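Local coordinates for putative Lipoprotein (Shewanella oneidensis, PDB 3U24), which is of unknown function but binds zinc and belongs to a family of the metallopeptidase clan, so it may be a zinc-dependent hydrolase, at residues K325-L330 and E409-H414; E332-N335 and T341-P344. All blocks are in the same frame, centred on the assembly; numbering follows the deposited sequence.

Contact 1 (K325-L330 and E409-H414); sequences KQIPEL and EAIPGH. With ZN (zinc ion), chain F.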
ATOM      1  N   LYS A 325     -16.335   6.193  20.240  1.00 30.56           N
ATOM      2  CA  LYS A 325     -17.793   6.312  20.254  1.00 33.72           C
ATOM      3  C   LYS A 325     -18.410   5.857  18.902  1.00 31.62           C
ATOM      4  O   LYS A 325     -19.463   5.172  18.868  1.00 31.55           O
ATOM      5  CB  LYS A 325     -18.149   7.767  20.595  1.00 38.26           C
ATOM      6  CG  LYS A 325     -19.620   8.141  20.629  1.00 43.14           C
ATOM      7  CD  LYS A 325     -19.795   9.625  20.967  1.00 49.14           C
ATOM      8  CE  LYS A 325     -21.266  10.052  20.906  1.00 53.87           C
ATOM      9  NZ  LYS A 325     -21.817   9.965  19.515  1.00 56.79           N
ATOM     10  N   GLN A 326     -17.722   6.159  17.801  1.00 29.11           N
ATOM     11  CA  GLN A 326     -18.274   5.906  16.453  1.00 29.16           C
ATOM     12  C   GLN A 326     -18.295   4.427  16.084  1.00 28.84           C
ATOM     13  O   GLN A 326     -19.239   3.966  15.448  1.00 28.06           O
ATOM     14  CB  GLN A 326     -17.536   6.690  15.366  1.00 28.12           C
ATOM     15  CG  GLN A 326     -17.992   8.126  15.307  1.00 29.55           C
ATOM     16  CD  GLN A 326     -17.390   8.898  14.163  1.00 29.87           C
ATOM     17  OE1 GLN A 326     -16.858   8.315  13.203  1.00 31.51           O
ATOM     18  NE2 GLN A 326     -17.461  10.221  14.252  1.00 29.99           N
ATOM     19  N   ILE A 327     -17.286   3.684  16.505  1.00 27.34           N
ATOM     20  CA  ILE A 327     -17.200   2.316  16.071  1.00 29.07           C
ATOM     21  C   ILE A 327     -18.454   1.505  16.470  1.00 29.93           C
ATOM     22  O   ILE A 327     -19.035   0.835  15.595  1.00 28.64           O
ATOM     23  CB  ILE A 327     -15.849   1.685  16.462  1.00 30.80           C
ATOM     24  CG1 ILE A 327     -14.760   2.349  15.622  1.00 31.78           C
ATOM     25  CG2 ILE A 327     -15.850   0.180  16.166  1.00 30.94           C
ATOM     26  CD1 ILE A 327     -13.362   2.027  16.066  1.00 33.91           C
ATOM     27  N   PRO A 328     -18.897   1.587  17.753  1.00 29.24           N
ATOM     28  CA  PRO A 328     -20.127   0.881  18.084  1.00 30.11           C
ATOM     29  C   PRO A 328     -21.352   1.419  17.376  1.00 30.01           C
ATOM     30  O   PRO A 328     -22.313   0.684  17.226  1.00 29.54           O
ATOM     31  CB  PRO A 328     -20.267   1.041  19.619  1.00 31.05           C
ATOM     32  CG  PRO A 328     -18.931   1.534  20.123  1.00 30.78           C
ATOM     33  CD  PRO A 328     -18.007   1.710  18.915  1.00 30.11           C
ATOM     34  N   GLU A 329     -21.335   2.676  16.953  1.00 31.10           N
ATOM     35  CA  GLU A 329     -22.446   3.212  16.166  1.00 32.37           C
ATOM     36  C   GLU A 329     -22.496   2.580  14.758  1.00 29.84           C
ATOM     37  O   GLU A 329     -23.560   2.314  14.216  1.00 28.96           O
ATOM     38  CB  GLU A 329     -22.391   4.744  16.063  1.00 36.82           C
ATOM     39  CG  GLU A 329     -22.787   5.485  17.356  1.00 42.83           C
ATOM     40  CD  GLU A 329     -22.510   7.009  17.328  1.00 47.12           C
ATOM     41  OE1 GLU A 329     -21.787   7.525  16.418  1.00 49.74           O
ATOM     42  OE2 GLU A 329     -23.019   7.706  18.247  1.00 53.91           O
ATOM     43  N   LEU A 330     -21.340   2.354  14.172  1.00 27.01           N
ATOM     44  CA  LEU A 330     -21.259   1.702  12.869  1.00 26.54           C
ATOM     45  C   LEU A 330     -21.679   0.228  12.997  1.00 26.47           C
ATOM     46  O   LEU A 330     -22.388  -0.277  12.115  1.00 24.47           O
ATOM     47  CB  LEU A 330     -19.827   1.813  12.270  1.00 25.84           C
ATOM     48  CG  LEU A 330     -19.324   3.262  11.977  1.00 25.79           C
ATOM     49  CD1 LEU A 330     -17.864   3.243  11.585  1.00 24.36           C
ATOM     50  CD2 LEU A 330     -20.162   3.936  10.887  1.00 25.40           C
ATOM     51  N   GLU A 409     -11.765   2.204   7.448  1.00 22.59           N
ATOM     52  CA  GLU A 409     -10.713   1.541   8.227  1.00 24.75           C
ATOM     53  C   GLU A 409     -11.205   0.430   9.123  1.00 23.93           C
ATOM     54  O   GLU A 409     -10.520  -0.549   9.328  1.00 23.84           O
ATOM     55  CB  GLU A 409      -9.965   2.575   9.103  1.00 27.35           C
ATOM     56  CG  GLU A 409      -9.135   3.543   8.300  1.00 29.02           C
ATOM     57  CD  GLU A 409      -7.991   2.859   7.603  1.00 32.13           C
ATOM     58  OE1 GLU A 409      -7.594   1.780   8.093  1.00 36.48           O
ATOM     59  OE2 GLU A 409      -7.485   3.385   6.584  1.00 35.74           O
ATOM     60  N   ALA A 410     -12.422   0.550   9.626  1.00 24.90           N
ATOM     61  CA  ALA A 410     -12.888  -0.327  10.682  1.00 25.38           C
ATOM     62  C   ALA A 410     -14.131  -1.122  10.272  1.00 26.06           C
ATOM     63  O   ALA A 410     -14.052  -2.322  10.024  1.00 26.95           O
ATOM     64  CB  ALA A 410     -13.140   0.474  11.968  1.00 24.18           C
ATOM     65  N   ILE A 411     -15.285  -0.485  10.204  1.00 25.93           N
ATOM     66  CA  ILE A 411     -16.501  -1.254  10.047  1.00 27.13           C
ATOM     67  C   ILE A 411     -17.420  -0.662   9.011  1.00 25.73           C
ATOM     68  O   ILE A 411     -17.822   0.466   9.155  1.00 26.14           O
ATOM     69  CB  ILE A 411     -17.191  -1.393  11.428  1.00 30.72           C
ATOM     70  CG1 ILE A 411     -16.600  -2.652  12.097  1.00 32.25           C
ATOM     71  CG2 ILE A 411     -18.712  -1.475  11.268  1.00 30.35           C
ATOM     72  CD1 ILE A 411     -16.413  -2.583  13.582  1.00 32.86           C
ATOM     73  N   PRO A 412     -17.731  -1.409   7.933  1.00 24.07           N
ATOM     74  CA  PRO A 412     -17.355  -2.745   7.579  1.00 23.03           C
ATOM     75  C   PRO A 412     -16.177  -2.817   6.588  1.00 22.56           C
ATOM     76  O   PRO A 412     -16.104  -3.760   5.781  1.00 21.07           O
ATOM     77  CB  PRO A 412     -18.614  -3.258   6.925  1.00 23.35           C
ATOM     78  CG  PRO A 412     -19.099  -2.095   6.155  1.00 23.91           C
ATOM     79  CD  PRO A 412     -18.780  -0.904   7.032  1.00 24.35           C
ATOM     80  N   GLY A 413     -15.250  -1.860   6.680  1.00 21.30           N
ATOM     81  CA  GLY A 413     -14.058  -1.848   5.818  1.00 20.96           C
ATOM     82  C   GLY A 413     -12.901  -2.769   6.228  1.00 20.89           C
ATOM     83  O   GLY A 413     -13.080  -4.011   6.431  1.00 20.04           O
ATOM     84  N   HIS A 414     -11.703  -2.187   6.386  1.00 20.46           N
ATOM     85  CA  HIS A 414     -10.510  -3.040   6.560  1.00 20.27           C
ATOM     86  C   HIS A 414     -10.590  -4.032   7.657  1.00 20.52           C
ATOM     87  O   HIS A 414     -10.206  -5.171   7.451  1.00 21.56           O
ATOM     88  CB  HIS A 414      -9.244  -2.234   6.745  1.00 20.12           C
ATOM     89  CG  HIS A 414      -8.783  -1.568   5.508  1.00 20.11           C
ATOM     90  ND1 HIS A 414      -8.797  -2.187   4.307  1.00 20.68           N
ATOM     91  CD2 HIS A 414      -8.284  -0.306   5.294  1.00 19.68           C
ATOM     92  CE1 HIS A 414      -8.344  -1.334   3.385  1.00 19.92           C
ATOM     93  NE2 HIS A 414      -7.980  -0.209   4.008  1.00 19.97           N
TER
HETATM   94 ZN    ZN F 595      -7.525   1.626   3.000  1.00 22.36          ZN
HETATM   95  O   HOH W   1      -6.258   2.701   4.344  1.00 27.28           O

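Contact 2 (E332-N335 and T341-P344); sequences EFVN and TLDP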
ATOM      1  N   GLU A 332     -23.750  -0.988  15.155  1.00 30.79           N
ATOM      2  CA  GLU A 332     -25.204  -0.988  15.314  1.00 33.65           C
ATOM      3  C   GLU A 332     -25.849  -0.792  13.952  1.00 30.25           C
ATOM      4  O   GLU A 332     -26.771  -1.503  13.588  1.00 29.40           O
ATOM      5  CB  GLU A 332     -25.653   0.091  16.319  1.00 38.52           C
ATOM      6  CG  GLU A 332     -27.161   0.297  16.424  1.00 45.17           C
ATOM      7  CD  GLU A 332     -27.603   1.532  17.249  1.00 51.30           C
ATOM      8  OE1 GLU A 332     -26.874   2.571  17.335  1.00 57.44           O
ATOM      9  OE2 GLU A 332     -28.733   1.469  17.793  1.00 58.09           O
ATOM     10  N   PHE A 333     -25.352   0.158  13.185  1.00 27.33           N
ATOM     11  CA  PHE A 333     -25.946   0.409  11.895  1.00 26.99           C
ATOM     12  C   PHE A 333     -25.830  -0.831  10.962  1.00 26.28           C
ATOM     13  O   PHE A 333     -26.789  -1.202  10.320  1.00 26.19           O
ATOM     14  CB  PHE A 333     -25.374   1.681  11.277  1.00 26.02           C
ATOM     15  CG  PHE A 333     -25.902   1.959   9.921  1.00 26.37           C
ATOM     16  CD1 PHE A 333     -25.342   1.333   8.809  1.00 25.83           C
ATOM     17  CD2 PHE A 333     -26.991   2.812   9.742  1.00 27.34           C
ATOM     18  CE1 PHE A 333     -25.854   1.542   7.546  1.00 25.92           C
ATOM     19  CE2 PHE A 333     -27.494   3.037   8.458  1.00 27.85           C
ATOM     20  CZ  PHE A 333     -26.919   2.395   7.359  1.00 26.79           C
ATOM     21  N   VAL A 334     -24.680  -1.478  10.917  1.00 25.78           N
ATOM     22  CA  VAL A 334     -24.497  -2.632  10.061  1.00 26.70           C
ATOM     23  C   VAL A 334     -25.407  -3.779  10.458  1.00 28.43           C
ATOM     24  O   VAL A 334     -26.001  -4.433   9.594  1.00 27.64           O
ATOM     25  CB  VAL A 334     -23.058  -3.129  10.083  1.00 26.75           C
ATOM     26  CG1 VAL A 334     -22.982  -4.530   9.502  1.00 27.70           C
ATOM     27  CG2 VAL A 334     -22.190  -2.149   9.307  1.00 25.55           C
ATOM     28  N   ASN A 335     -25.560  -3.982  11.762  1.00 29.20           N
ATOM     29  CA  ASN A 335     -26.514  -4.967  12.253  1.00 30.56           C
ATOM     30  C   ASN A 335     -27.946  -4.627  11.936  1.00 29.01           C
ATOM     31  O   ASN A 335     -28.667  -5.467  11.448  1.00 27.78           O
ATOM     32  CB  ASN A 335     -26.340  -5.183  13.756  1.00 33.17           C
ATOM     33  CG  ASN A 335     -25.017  -5.845  14.069  1.00 34.74           C
ATOM     34  OD1 ASN A 335     -24.489  -6.577  13.235  1.00 36.71           O
ATOM     35  ND2 ASN A 335     -24.474  -5.593  15.248  1.00 35.23           N
ATOM     36  N   THR A 341     -22.629  -9.977   8.623  1.00 29.76           N
ATOM     37  CA  THR A 341     -22.542 -10.491   9.991  1.00 31.27           C
ATOM     38  C   THR A 341     -21.251 -10.007  10.645  1.00 32.20           C
ATOM     39  O   THR A 341     -20.169 -10.216  10.113  1.00 33.45           O
ATOM     40  CB  THR A 341     -22.557 -12.039  10.031  1.00 31.52           C
ATOM     41  OG1 THR A 341     -23.716 -12.532   9.354  1.00 32.89           O
ATOM     42  CG2 THR A 341     -22.533 -12.589  11.514  1.00 31.68           C
ATOM     43  N   LEU A 342     -21.372  -9.383  11.797  1.00 35.34           N
ATOM     44  CA  LEU A 342     -20.234  -9.043  12.639  1.00 39.99           C
ATOM     45  C   LEU A 342     -20.230  -9.908  13.905  1.00 44.91           C
ATOM     46  O   LEU A 342     -21.276 -10.203  14.421  1.00 48.71           O
ATOM     47  CB  LEU A 342     -20.339  -7.574  13.047  1.00 39.39           C
ATOM     48  CG  LEU A 342     -20.352  -6.579  11.905  1.00 38.90           C
ATOM     49  CD1 LEU A 342     -20.681  -5.192  12.456  1.00 37.73           C
ATOM     50  CD2 LEU A 342     -19.009  -6.627  11.173  1.00 35.41           C
ATOM     51  N   ASP A 343     -19.063 -10.301  14.410  1.00 54.84           N
ATOM     52  CA  ASP A 343     -18.979 -11.114  15.641  1.00 60.87           C
ATOM     53  C   ASP A 343     -18.739 -10.227  16.875  1.00 61.54           C
ATOM     54  O   ASP A 343     -17.638  -9.711  17.031  1.00 59.58           O
ATOM     55  CB  ASP A 343     -17.844 -12.139  15.506  1.00 66.09           C
ATOM     56  CG  ASP A 343     -17.721 -13.049  16.728  1.00 73.54           C
ATOM     57  OD1 ASP A 343     -18.007 -14.263  16.607  1.00 82.39           O
ATOM     58  OD2 ASP A 343     -17.343 -12.551  17.815  1.00 77.53           O
ATOM     59  N   PRO A 344     -19.748 -10.063  17.767  1.00 66.23           N
ATOM     60  CA  PRO A 344     -19.577  -9.151  18.935  1.00 70.91           C
ATOM     61  C   PRO A 344     -18.381  -9.443  19.886  1.00 74.06           C
ATOM     62  O   PRO A 344     -17.947  -8.534  20.612  1.00 75.52           O
ATOM     63  CB  PRO A 344     -20.909  -9.280  19.698  1.00 70.64           C
ATOM     64  CG  PRO A 344     -21.878  -9.817  18.705  1.00 72.32           C
ATOM     65  CD  PRO A 344     -21.084 -10.686  17.764  1.00 69.26           C
TER
HETATM   66  O   HOH W   2     -22.374  -7.603  15.953  1.00 49.10           O

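Contact 1 (K325-L330 and E409-H414)
Ile411 is the bump of this contact, set against the groove between Ile327 and Leu330, a worked example of one branched residue spanning a helical turn. Its methyl CG2, on the Leu330 side, presses on the root of that leucine, 3.6 Å from CB, while CD1, on the other side, reaches CG2 of Ile327 at 3.8 Å. The two isoleucines cross at about a right angle. In Ile327, CG1 lies beside the backbone N (chi1 -69°), which leaves CG2 anti to that nitrogen and facing Ile411; the other branch ends at CD1, 4.4 Å from CB of Ala410. Leu330 goes past the bump, its CD1 lying 3.7 Å from the carbonyl O of Ile411. That O is touched only in van der Waals contact; carbon-to-carbon packing dominates, and all four touching residues are buried.

Polar work falls to the loop's other side. After the cis peptide before Pro412, Gly413 occupies the N-cap position of helix 414-423 and His414 NE2 binds zinc at 2.1 Å, together with His408 and Glu439. A zinc-bound water donates to Glu409 OE2 over 2.6 Å, a layout resembling that of zinc metallopeptidases. The packing thus joins the back of a metal-site loop to helix 319-337. Around it, helix 401-409 touches Leu330 and Pro412, helix 435-451 takes Pro412 and His414, and Tyr377 of strand 376-379 lies against Ile327 and Ala410.

Contact 2 (E332-N335 and T341-P344)
Leu342 reaches back from the loop to Val334 on the helix that precedes it, and its side chain can be followed outward as a passage from water to hydrocarbon. CB, the first atom, lies 3.5 Å from the oxygen of water 2, at the hydrated margin of the contact. CG stands beside the backbone N (chi1 -60°), a turn that sends the branch point toward the helix, where it comes within 4.1 Å of Val334 CG1. With chi2 at 171°, CD1 carries on in full extension and makes the main approach: it is 3.8 Å from Val334 CG1 and nearly as close to CB of the same valine. The same methyl has Asn335 OD1 on its flank at 4.1 Å, a van der Waals neighbour. The leucine methyl CD1 lies against the CB-CG1 bond of the valine, and the two side chains cross at about a right angle.

Asn335 faces the margin with its amide. Its ND2 donates to water 2 over 3.0 Å, and that water in turn donates to the carbonyl O of Leu342 at 3.2 Å, giving a solvent-mediated tie between helix and loop. One residue earlier, Thr341 is hydrogen-bonded through O to Tyr420 OH and through OG1 to Glu553 OE2. Helix 319-337 is in this way joined to the loop leading to strand 349-352 by two unlike means: direct contact between hydrocarbon groups on the inner side, and a single bridging water at the exposed rim, where polar groups can be satisfied without meeting directly.

How the contacts relate
Both contacts draw on helix 319-337, whose successive turns serve different partners: 325-330 meets a loop distant in sequence, whereas 332-335 meets the chain soon after the helix ends. Contact 1 is fully buried and brings the zinc-site loop against the helix; contact 2 is smaller and only partly buried, with Asn335 at the surface. The chemistry follows the location, since the segments of contact 1 meet almost wholly through hydrocarbon side chains, while a water completes contact 2. The two contacts meet at Val334 CG2, which touches Ile411 CG2 at 4.0 Å and Pro412 CD at 4.3 Å, so the apolar layer extends from the metal-site loop along the helix.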